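PDB 1ULZ: pyruvate carboxylase n-terminal domain from Aquifex aeolicus, which forms the biotin carboxylase subunit of a pyruvate carboxylase, pairing as a dimer and carrying a central domain of the ATP-grasp family. Local coordinates for residues G11-A14 against V15-R19; R64-N67 against L68-V72; G135-S139 against L140-K144; K144-A147 against R148-Y152. The protein carries 1 engineered substitution. All blocks are in the same frame, centred on the assembly; numbering follows the deposited sequence.

Contact 1: residues G11-A14 against V15-R19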
loop_
_atom_site.group_PDB
_atom_site.type_symbol
_atom_site.label_atom_id
_atom_site.label_comp_id
_atom_site.label_asym_id
_atom_site.label_seq_id
_atom_site.Cartn_x
_atom_site.Cartn_y
_atom_site.Cartn_z
ATOM N N GLY A 11 1.014 10.824 -17.894
ATOM C CA GLY A 11 0.063 10.549 -16.834
ATOM C C GLY A 11 0.522 9.581 -15.764
ATOM O O GLY A 11 1.717 9.473 -15.478
ATOM N N GLU A 12 -0.438 8.870 -15.175
ATOM C CA GLU A 12 -0.138 7.923 -14.108
ATOM C C GLU A 12 0.781 6.782 -14.537
ATOM O O GLU A 12 1.636 6.368 -13.763
ATOM C CB GLU A 12 -1.434 7.359 -13.504
ATOM C CG GLU A 12 -2.215 6.388 -14.386
ATOM C CD GLU A 12 -1.691 4.967 -14.314
ATOM O OE1 GLU A 12 -0.883 4.669 -13.419
ATOM O OE2 GLU A 12 -2.099 4.136 -15.145
ATOM N N ILE A 13 0.623 6.276 -15.760
ATOM C CA ILE A 13 1.478 5.178 -16.189
ATOM C C ILE A 13 2.944 5.600 -16.313
ATOM O O ILE A 13 3.839 4.813 -16.010
ATOM C CB ILE A 13 0.999 4.538 -17.519
ATOM C CG1 ILE A 13 1.678 3.178 -17.690
ATOM C CG2 ILE A 13 1.329 5.432 -18.704
ATOM C CD1 ILE A 13 1.410 2.207 -16.552
ATOM N N ALA A 14 3.201 6.838 -16.732
ATOM C CA ALA A 14 4.583 7.306 -16.843
ATOM C C ALA A 14 5.216 7.330 -15.453
ATOM O O ALA A 14 6.392 7.011 -15.291
ATOM C CB ALA A 14 4.637 8.698 -17.469
ATOM N N VAL A 15 4.421 7.709 -14.455
ATOM C CA VAL A 15 4.880 7.756 -13.068
ATOM C C VAL A 15 5.179 6.338 -12.582
ATOM O O VAL A 15 6.197 6.099 -11.939
ATOM C CB VAL A 15 3.812 8.399 -12.150
ATOM C CG1 VAL A 15 4.193 8.205 -10.688
ATOM C CG2 VAL A 15 3.683 9.889 -12.467
ATOM N N ARG A 16 4.287 5.404 -12.903
ATOM C CA ARG A 16 4.448 3.999 -12.531
ATOM C C ARG A 16 5.756 3.448 -13.091
ATOM O O ARG A 16 6.520 2.807 -12.381
ATOM C CB ARG A 16 3.287 3.166 -13.079
ATOM C CG ARG A 16 3.451 1.651 -12.902
ATOM C CD ARG A 16 3.126 1.211 -11.480
ATOM N NE ARG A 16 3.324 -0.221 -11.263
ATOM C CZ ARG A 16 4.505 -0.795 -11.046
ATOM N NH1 ARG A 16 5.615 -0.063 -11.018
ATOM N NH2 ARG A 16 4.578 -2.103 -10.841
ATOM N N ILE A 17 6.000 3.702 -14.374
ATOM C CA ILE A 17 7.214 3.231 -15.031
ATOM C C ILE A 17 8.460 3.900 -14.446
ATOM O O ILE A 17 9.463 3.235 -14.188
ATOM C CB ILE A 17 7.161 3.488 -16.558
ATOM C CG1 ILE A 17 5.966 2.743 -17.166
ATOM C CG2 ILE A 17 8.460 3.021 -17.215
ATOM C CD1 ILE A 17 5.676 3.110 -18.595
ATOM N N ILE A 18 8.396 5.212 -14.234
ATOM C CA ILE A 18 9.533 5.934 -13.668
ATOM C C ILE A 18 9.896 5.394 -12.282
ATOM O O ILE A 18 11.072 5.238 -11.965
ATOM C CB ILE A 18 9.253 7.458 -13.574
ATOM C CG1 ILE A 18 9.346 8.088 -14.966
ATOM C CG2 ILE A 18 10.255 8.127 -12.642
ATOM C CD1 ILE A 18 8.977 9.552 -15.000
ATOM N N ARG A 19 8.894 5.091 -11.462
ATOM C CA ARG A 19 9.178 4.572 -10.127
ATOM C C ARG A 19 9.907 3.229 -10.204
ATOM O O ARG A 19 10.859 2.987 -9.461
ATOM C CB ARG A 19 7.891 4.410 -9.306
ATOM C CG ARG A 19 8.156 3.864 -7.906
ATOM C CD ARG A 19 6.935 3.909 -7.013
ATOM N NE ARG A 19 6.403 5.257 -6.864
ATOM C CZ ARG A 19 7.089 6.292 -6.387
ATOM N NH1 ARG A 19 8.350 6.144 -6.007
ATOM N NH2 ARG A 19 6.509 7.476 -6.284
#

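Contact 2: residues R64-N67 against L68-V72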
loop_
_atom_site.group_PDB
_atom_site.type_symbol
_atom_site.label_atom_id
_atom_site.label_comp_id
_atom_site.label_asym_id
_atom_site.label_seq_id
_atom_site.Cartn_x
_atom_site.Cartn_y
_atom_site.Cartn_z
ATOM N N ARG A 64 10.745 10.822 -34.360
ATOM C CA ARG A 64 11.257 11.845 -33.449
ATOM C C ARG A 64 11.641 11.230 -32.105
ATOM O O ARG A 64 12.675 11.569 -31.521
ATOM C CB ARG A 64 10.213 12.940 -33.217
ATOM C CG ARG A 64 10.745 14.082 -32.374
ATOM C CD ARG A 64 9.698 15.149 -32.108
ATOM N NE ARG A 64 9.329 15.878 -33.315
ATOM C CZ ARG A 64 8.092 15.934 -33.797
ATOM N NH1 ARG A 64 7.837 16.623 -34.904
ATOM N NH2 ARG A 64 7.111 15.297 -33.169
ATOM N N ILE A 65 10.802 10.319 -31.623
ATOM C CA ILE A 65 11.041 9.662 -30.346
ATOM C C ILE A 65 12.275 8.767 -30.408
ATOM O O ILE A 65 13.094 8.760 -29.486
ATOM C CB ILE A 65 9.793 8.862 -29.911
ATOM C CG1 ILE A 65 8.689 9.845 -29.501
ATOM C CG2 ILE A 65 10.136 7.920 -28.760
ATOM C CD1 ILE A 65 7.330 9.217 -29.309
ATOM N N ILE A 66 12.418 8.017 -31.496
ATOM C CA ILE A 66 13.585 7.157 -31.667
ATOM C C ILE A 66 14.835 8.035 -31.726
ATOM O O ILE A 66 15.836 7.757 -31.066
ATOM C CB ILE A 66 13.467 6.302 -32.958
ATOM C CG1 ILE A 66 12.524 5.122 -32.701
ATOM C CG2 ILE A 66 14.838 5.816 -33.402
ATOM C CD1 ILE A 66 12.292 4.233 -33.901
ATOM N N ASN A 67 14.767 9.118 -32.497
ATOM C CA ASN A 67 15.907 10.019 -32.608
ATOM C C ASN A 67 16.324 10.616 -31.272
ATOM O O ASN A 67 17.516 10.698 -30.973
ATOM C CB ASN A 67 15.610 11.145 -33.600
ATOM C CG ASN A 67 15.597 10.660 -35.034
ATOM O OD1 ASN A 67 15.986 9.526 -35.318
ATOM N ND2 ASN A 67 15.158 11.517 -35.946
ATOM N N LEU A 68 15.351 11.041 -30.469
ATOM C CA LEU A 68 15.666 11.619 -29.167
ATOM C C LEU A 68 16.378 10.580 -28.301
ATOM O O LEU A 68 17.408 10.867 -27.699
ATOM C CB LEU A 68 14.386 12.104 -28.466
ATOM C CG LEU A 68 14.538 12.624 -27.028
ATOM C CD1 LEU A 68 15.461 13.825 -26.994
ATOM C CD2 LEU A 68 13.172 12.988 -26.469
ATOM N N ALA A 69 15.830 9.370 -28.243
ATOM C CA ALA A 69 16.441 8.302 -27.451
ATOM C C ALA A 69 17.906 8.148 -27.852
ATOM O O ALA A 69 18.794 8.087 -27.004
ATOM C CB ALA A 69 15.701 6.993 -27.679
ATOM N N LEU A 70 18.144 8.087 -29.158
ATOM C CA LEU A 70 19.495 7.952 -29.684
ATOM C C LEU A 70 20.331 9.166 -29.306
ATOM O O LEU A 70 21.502 9.041 -28.956
ATOM C CB LEU A 70 19.456 7.809 -31.207
ATOM C CG LEU A 70 18.803 6.537 -31.760
ATOM C CD1 LEU A 70 18.682 6.644 -33.273
ATOM C CD2 LEU A 70 19.637 5.314 -31.369
ATOM N N GLU A 71 19.721 10.343 -29.367
ATOM C CA GLU A 71 20.434 11.572 -29.036
ATOM C C GLU A 71 20.923 11.628 -27.595
ATOM O O GLU A 71 22.045 12.072 -27.340
ATOM C CB GLU A 71 19.555 12.797 -29.310
ATOM C CG GLU A 71 20.261 14.118 -29.016
ATOM C CD GLU A 71 19.371 15.330 -29.246
ATOM O OE1 GLU A 71 19.879 16.464 -29.112
ATOM O OE2 GLU A 71 18.168 15.150 -29.557
ATOM N N VAL A 72 20.100 11.186 -26.647
ATOM C CA VAL A 72 20.505 11.237 -25.242
ATOM C C VAL A 72 21.019 9.918 -24.676
ATOM O O VAL A 72 21.142 9.763 -23.458
ATOM C CB VAL A 72 19.350 11.741 -24.337
ATOM C CG1 VAL A 72 18.926 13.145 -24.765
ATOM C CG2 VAL A 72 18.177 10.782 -24.403
#

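Contact 3: residues G135-S139 against L140-K144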
loop_
_atom_site.group_PDB
_atom_site.type_symbol
_atom_site.label_atom_id
_atom_site.label_comp_id
_atom_site.label_asym_id
_atom_site.label_seq_id
_atom_site.Cartn_x
_atom_site.Cartn_y
_atom_site.Cartn_z
ATOM N N GLY A 135 -17.644 -20.233 -41.400
ATOM C CA GLY A 135 -17.877 -19.428 -42.583
ATOM C C GLY A 135 -19.378 -19.344 -42.813
ATOM O O GLY A 135 -20.170 -19.615 -41.910
ATOM N N VAL A 136 -19.782 -18.986 -44.026
ATOM C CA VAL A 136 -21.198 -18.861 -44.347
ATOM C C VAL A 136 -21.957 -20.173 -44.168
ATOM O O VAL A 136 -21.407 -21.254 -44.391
ATOM C CB VAL A 136 -21.381 -18.366 -45.790
ATOM C CG1 VAL A 136 -22.852 -18.360 -46.166
ATOM C CG2 VAL A 136 -20.787 -16.963 -45.926
ATOM N N LEU A 137 -23.215 -20.071 -43.745
ATOM C CA LEU A 137 -24.064 -21.240 -43.554
ATOM C C LEU A 137 -24.459 -21.788 -44.920
ATOM O O LEU A 137 -24.821 -21.031 -45.829
ATOM C CB LEU A 137 -25.330 -20.867 -42.771
ATOM C CG LEU A 137 -25.163 -20.625 -41.268
ATOM C CD1 LEU A 137 -26.400 -19.950 -40.692
ATOM C CD2 LEU A 137 -24.901 -21.953 -40.588
ATOM N N LYS A 138 -24.387 -23.105 -45.063
ATOM C CA LYS A 138 -24.736 -23.745 -46.321
ATOM C C LYS A 138 -26.240 -23.832 -46.508
ATOM O O LYS A 138 -26.732 -23.698 -47.624
ATOM C CB LYS A 138 -24.141 -25.155 -46.390
ATOM C CG LYS A 138 -22.636 -25.200 -46.629
ATOM C CD LYS A 138 -22.206 -26.624 -46.930
ATOM C CE LYS A 138 -23.081 -27.219 -48.040
ATOM N NZ LYS A 138 -22.664 -28.596 -48.452
ATOM N N SER A 139 -26.964 -24.054 -45.415
ATOM C CA SER A 139 -28.415 -24.176 -45.479
ATOM C C SER A 139 -29.060 -24.063 -44.103
ATOM O O SER A 139 -28.376 -23.932 -43.079
ATOM C CB SER A 139 -28.796 -25.525 -46.069
ATOM O OG SER A 139 -28.471 -26.557 -45.149
ATOM N N LEU A 140 -30.386 -24.137 -44.090
ATOM C CA LEU A 140 -31.140 -24.048 -42.849
ATOM C C LEU A 140 -30.912 -25.333 -42.061
ATOM O O LEU A 140 -30.815 -25.318 -40.831
ATOM C CB LEU A 140 -32.628 -23.883 -43.154
ATOM C CG LEU A 140 -33.552 -23.290 -42.090
ATOM C CD1 LEU A 140 -34.968 -23.293 -42.627
ATOM C CD2 LEU A 140 -33.488 -24.085 -40.808
ATOM N N GLU A 141 -30.830 -26.445 -42.779
ATOM C CA GLU A 141 -30.612 -27.733 -42.137
ATOM C C GLU A 141 -29.275 -27.745 -41.404
ATOM O O GLU A 141 -29.170 -28.282 -40.300
ATOM C CB GLU A 141 -30.663 -28.856 -43.180
ATOM C CG GLU A 141 -32.084 -29.215 -43.608
ATOM C CD GLU A 141 -32.944 -29.600 -42.413
ATOM O OE1 GLU A 141 -32.505 -30.482 -41.645
ATOM O OE2 GLU A 141 -34.045 -29.027 -42.231
ATOM N N GLU A 142 -28.260 -27.151 -42.020
ATOM C CA GLU A 142 -26.939 -27.086 -41.414
ATOM C C GLU A 142 -26.968 -26.168 -40.201
ATOM O O GLU A 142 -26.313 -26.435 -39.194
ATOM C CB GLU A 142 -25.918 -26.572 -42.432
ATOM C CG GLU A 142 -24.555 -26.248 -41.843
ATOM C CD GLU A 142 -23.537 -25.895 -42.915
ATOM O OE1 GLU A 142 -23.247 -26.767 -43.764
ATOM O OE2 GLU A 142 -23.030 -24.755 -42.921
ATOM N N ALA A 143 -27.736 -25.090 -40.301
ATOM C CA ALA A 143 -27.851 -24.138 -39.201
ATOM C C ALA A 143 -28.533 -24.797 -38.007
ATOM O O ALA A 143 -28.128 -24.593 -36.863
ATOM C CB ALA A 143 -28.644 -22.908 -39.646
ATOM N N LYS A 144 -29.565 -25.591 -38.278
ATOM C CA LYS A 144 -30.292 -26.273 -37.214
ATOM C C LYS A 144 -29.420 -27.317 -36.531
ATOM O O LYS A 144 -29.499 -27.502 -35.314
ATOM C CB LYS A 144 -31.562 -26.939 -37.767
ATOM C CG LYS A 144 -32.635 -25.941 -38.192
ATOM C CD LYS A 144 -33.987 -26.600 -38.473
ATOM C CE LYS A 144 -33.928 -27.480 -39.703
ATOM N NZ LYS A 144 -35.279 -27.954 -40.106
#

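Contact 4: residues K144-A147 against R148-Y152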
loop_
_atom_site.group_PDB
_atom_site.type_symbol
_atom_site.label_atom_id
_atom_site.label_comp_id
_atom_site.label_asym_id
_atom_site.label_seq_id
_atom_site.Cartn_x
_atom_site.Cartn_y
_atom_site.Cartn_z
ATOM N N LYS A 144 -29.565 -25.591 -38.278
ATOM C CA LYS A 144 -30.292 -26.273 -37.214
ATOM C C LYS A 144 -29.420 -27.317 -36.531
ATOM O O LYS A 144 -29.499 -27.502 -35.314
ATOM C CB LYS A 144 -31.562 -26.939 -37.767
ATOM C CG LYS A 144 -32.635 -25.941 -38.192
ATOM C CD LYS A 144 -33.987 -26.600 -38.473
ATOM C CE LYS A 144 -33.928 -27.480 -39.703
ATOM N NZ LYS A 144 -35.279 -27.954 -40.106
ATOM N N ALA A 145 -28.585 -27.991 -37.316
ATOM C CA ALA A 145 -27.699 -29.026 -36.781
ATOM C C ALA A 145 -26.557 -28.395 -36.003
ATOM O O ALA A 145 -26.134 -28.913 -34.969
ATOM C CB ALA A 145 -27.149 -29.894 -37.919
ATOM N N LEU A 146 -26.060 -27.273 -36.506
ATOM C CA LEU A 146 -24.967 -26.565 -35.852
ATOM C C LEU A 146 -25.415 -25.999 -34.500
ATOM O O LEU A 146 -24.681 -26.070 -33.511
ATOM C CB LEU A 146 -24.467 -25.439 -36.755
ATOM C CG LEU A 146 -23.308 -24.589 -36.227
ATOM C CD1 LEU A 146 -22.079 -25.463 -35.994
ATOM C CD2 LEU A 146 -22.998 -23.483 -37.235
ATOM N N ALA A 147 -26.625 -25.446 -34.461
ATOM C CA ALA A 147 -27.166 -24.871 -33.233
ATOM C C ALA A 147 -27.311 -25.911 -32.117
ATOM O O ALA A 147 -27.040 -25.621 -30.951
ATOM C CB ALA A 147 -28.519 -24.207 -33.520
ATOM N N ARG A 148 -27.740 -27.119 -32.474
ATOM C CA ARG A 148 -27.908 -28.195 -31.492
ATOM C C ARG A 148 -26.605 -28.558 -30.794
ATOM O O ARG A 148 -26.588 -28.784 -29.589
ATOM C CB ARG A 148 -28.471 -29.460 -32.149
ATOM C CG ARG A 148 -29.901 -29.334 -32.608
ATOM C CD ARG A 148 -30.384 -30.590 -33.319
ATOM N NE ARG A 148 -31.570 -30.285 -34.115
ATOM C CZ ARG A 148 -31.636 -30.424 -35.434
ATOM N NH1 ARG A 148 -30.585 -30.872 -36.109
ATOM N NH2 ARG A 148 -32.752 -30.101 -36.078
ATOM N N GLU A 149 -25.506 -28.630 -31.534
ATOM C CA GLU A 149 -24.257 -28.985 -30.880
ATOM C C GLU A 149 -23.583 -27.855 -30.117
ATOM O O GLU A 149 -22.856 -28.117 -29.166
ATOM C CB GLU A 149 -23.268 -29.600 -31.868
ATOM C CG GLU A 149 -23.097 -28.863 -33.149
ATOM C CD GLU A 149 -21.909 -29.396 -33.917
ATOM O OE1 GLU A 149 -21.808 -29.142 -35.137
ATOM O OE2 GLU A 149 -21.065 -30.071 -33.285
ATOM N N ILE A 150 -23.809 -26.603 -30.513
ATOM C CA ILE A 150 -23.180 -25.512 -29.783
ATOM C C ILE A 150 -24.083 -25.063 -28.651
ATOM O O ILE A 150 -23.630 -24.417 -27.710
ATOM C CB ILE A 150 -22.841 -24.307 -30.690
ATOM C CG1 ILE A 150 -24.101 -23.724 -31.315
ATOM C CG2 ILE A 150 -21.879 -24.734 -31.781
ATOM C CD1 ILE A 150 -23.805 -22.555 -32.233
ATOM N N GLY A 151 -25.364 -25.420 -28.744
ATOM C CA GLY A 151 -26.318 -25.069 -27.709
ATOM C C GLY A 151 -26.927 -23.688 -27.829
ATOM O O GLY A 151 -26.229 -22.727 -28.155
ATOM N N TYR A 152 -28.229 -23.592 -27.565
ATOM C CA TYR A 152 -28.958 -22.322 -27.620
ATOM C C TYR A 152 -28.765 -21.528 -26.331
ATOM O O TYR A 152 -28.515 -22.100 -25.269
ATOM C CB TYR A 152 -30.459 -22.560 -27.816
ATOM C CG TYR A 152 -30.861 -22.948 -29.219
ATOM C CD1 TYR A 152 -30.818 -24.272 -29.637
ATOM C CD2 TYR A 152 -31.287 -21.987 -30.127
ATOM C CE1 TYR A 152 -31.191 -24.627 -30.919
ATOM C CE2 TYR A 152 -31.660 -22.333 -31.414
ATOM C CZ TYR A 152 -31.610 -23.654 -31.805
ATOM O OH TYR A 152 -31.975 -24.006 -33.083
HETATM O O HOH W 1 -31.809 -26.648 -33.928
#

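Contact 1: residues G11-A14 against V15-R19
Ile-17 folds back onto Ile-13, one helical turn earlier, and each atom of its longer branch meets part of that residue. Its CB stands 3.6 Å from Ile-13 O. CG1 lies anti to its own carbonyl carbon (chi1 -60°), which turns it back down the helix to within 3.2 Å of Ile-13 O. The tip, Ile-17 CD1, continues to Ile-13 CG1 at 4.1 Å, the two side chains meeting at a slant. Ile-17 N donates to the same Ile-13 O at 2.9 Å, so the aliphatic carbons lie against an oxygen whose polarity is already answered. The turn belongs to helix 11-24, the crossover of a beta-alpha-beta unit between strands 5-7 and 28-32 in a Rossmann-like parallel sheet. Ala-14, Ile-17 and Ile-18 all touch Val-7 of strand 5-7, suiting apolar side chains, and small Ala-14 also fits beside His-41. Gly-11 has a positive phi (55°), which favours glycine; its O receives a weak bond from Val-15 N at 3.4 Å. Arg-16, bent at its second torsion, carries its guanidinium to Glu-300 and Asp-306. Glu-12 OE2 is hydrogen-bonded to Tyr-81 OH and salt-bridged to Lys-387, while Val-15 packs on Tyr-358 of the second subunit.

Contact 2: residues R64-N67 against L68-V72
Ile-66 and Leu-70 lie side by side one turn apart, pointing the same way from the helix. The short branch of the isoleucine does the touching: Ile-66 CG2 meets Leu-70 CD1 at 3.9 Å. Chi1 of -66° sets the leucine CG anti to its own carbonyl carbon, turned back toward the preceding turn, where Leu-70 CG approaches Ile-66 O at 3.3 Å. That oxygen is held by Leu-70 N in a nearly straight bond of 3.0 Å (166° at the hydrogen). Leu-70 thus binds Ile-66 by its backbone while its branch lies along the isoleucine methyl.

Leu-68 is turned differently. Its CG stands anti to the backbone N (chi1 175°), so the branched end leaves the earlier turn and heads for Ile-31 and Tyr-49; only the root stays, with Leu-68 CB 3.5 Å from Arg-64 O. Between these two leucines Ala-69 has just a methyl, Ala-69 CB, 3.5 Å from Ile-66 O, a small residue suited to close packing beneath the helix against Ile-99.

Polar residues take another side. Asn-67 OD1 bonds Gln-63 NE2 one turn back, and Asn-67 O receives Glu-71 N at 2.8 Å, while Arg-64 pairs with Asp-57.

Helix 62-71 therefore packs by one apolar flank on the parallel sheet and on a neighbouring helix. Ile-65 and Leu-68 rest on Ile-31 of strand 28-32, Leu-68 also on Tyr-49 of strand 47-50, and Ile-65 and Ile-66 on Phe-90 of helix 88-96.

Contact 3: residues G135-S139 against L140-K144
Glu-142 OE2 accepts the backbone N-H of Lys-138 at 3.0 Å, reaching back from the first turn of a helix to the chain leading into it. The bond is fairly straight at the hydrogen (166°), but the donor arrives from above the carboxylate, 68° out of its plane. With CG anti to the backbone N (chi1 170°), the extended chain carries the carboxylate back to Lys-138 N. Its other oxygen lies against the aliphatic part of the lysine, Glu-142 OE1 being 3.2 Å from Lys-138 CB, and the two side chains cross at about a right angle. Lys-138 NZ stays 5.1 Å from Glu-142 OE1, too far for a salt bridge.

Ser-139 is the N-cap of helix 140-150. Its OG, placed between the backbone N and the carbonyl carbon, accepts Glu-142 N at 3.2 Å. Serine suits this position, as its short hydroxyl can reach a first-turn N-H that has no earlier carbonyl in the helix to bind. The glutamate answers one residue before the cap, so the pair differs from the classical reciprocal capping box. Ser-139 O takes Ala-143 N at 3.1 Å and begins the regular helical bonding. On the buried side Leu-137 CD1 touches Ala-143 CB at 3.9 Å, while Leu-140 turns to Val-177 and Tyr-180 of helix 173-189.

Lys-144 NZ forms a salt bridge with Glu-141 OE2 at 2.7 Å, from the syn side but tilted out of the carboxylate plane. Negative charge from two first-turn glutamates would probably interact favourably with the helix dipole and help keep both carboxylates ionised.

Contact 4: residues K144-A147 against R148-Y152
Residues 144-152 take in the last turns of helix 140-150 and the first residues beyond it, where Tyr-152 folds back to meet Ala-147. Alanine brings a single methyl up to the hydroxyl end of the ring, which lies obliquely to it, Ala-147 CB being 3.6 Å from Tyr-152 CZ. Tyr-152 OH donates to a water at 2.8 Å, which sits in the plane of the ring at its edge, and the same water donates to Lys-144 O at 2.8 Å. Lys-144 O also receives a weak backbone bond from Arg-148 N at 3.4 Å, so this oxygen has two donors, a weak one from the helix and the water.

The helix ends at Gly-151, the first residue to leave helical angles; its positive phi (85°) suits glycine, while its N still donates to Ala-147 O at 2.8 Å. The chain then enters strand 154-158 of the ATP-grasp family region.

Arg-148 turns back along the helix with CG anti to its carbonyl carbon (chi1 -69°), and extension from CG to NE carries one face of its guanidinium over Lys-144 O, 3.4 Å from the plane and offset toward the rim. Arg-148 NH1 comes 3.5 Å from Ala-145 CA, and NH2 forms a salt bridge with Glu-173, tying the helix to helix 173-189; Tyr-152 touches Glu-173 and Leu-176 of that helix. On another flank Leu-146 crosses Glu-149 at a slant, its CD1 being 3.8 Å from Glu-149 OE1, and packs on Leu-137 and Ser-133.

In the fold
The contacts follow one another along the chain. Contacts 1 and 2 lie in the N-terminal biotin carboxylase region, on helices 11-24 and 62-71 that pack on the same five-stranded parallel sheet, with centres about 20 Å apart and no touch. Contacts 3 and 4 are the two ends of helix 140-150 in the ATP-grasp family region: they share Lys-144, their centres are about 11 Å apart, and Leu-137 of one packs on Leu-146 of the other. Centre to centre, contact 1 lies about 51 Å from contact 3 and about 49 Å from contact 4, across the chain's centre. The first pair thus belongs to the Rossmann-like region; the second caps and ends one helix of an outlying part.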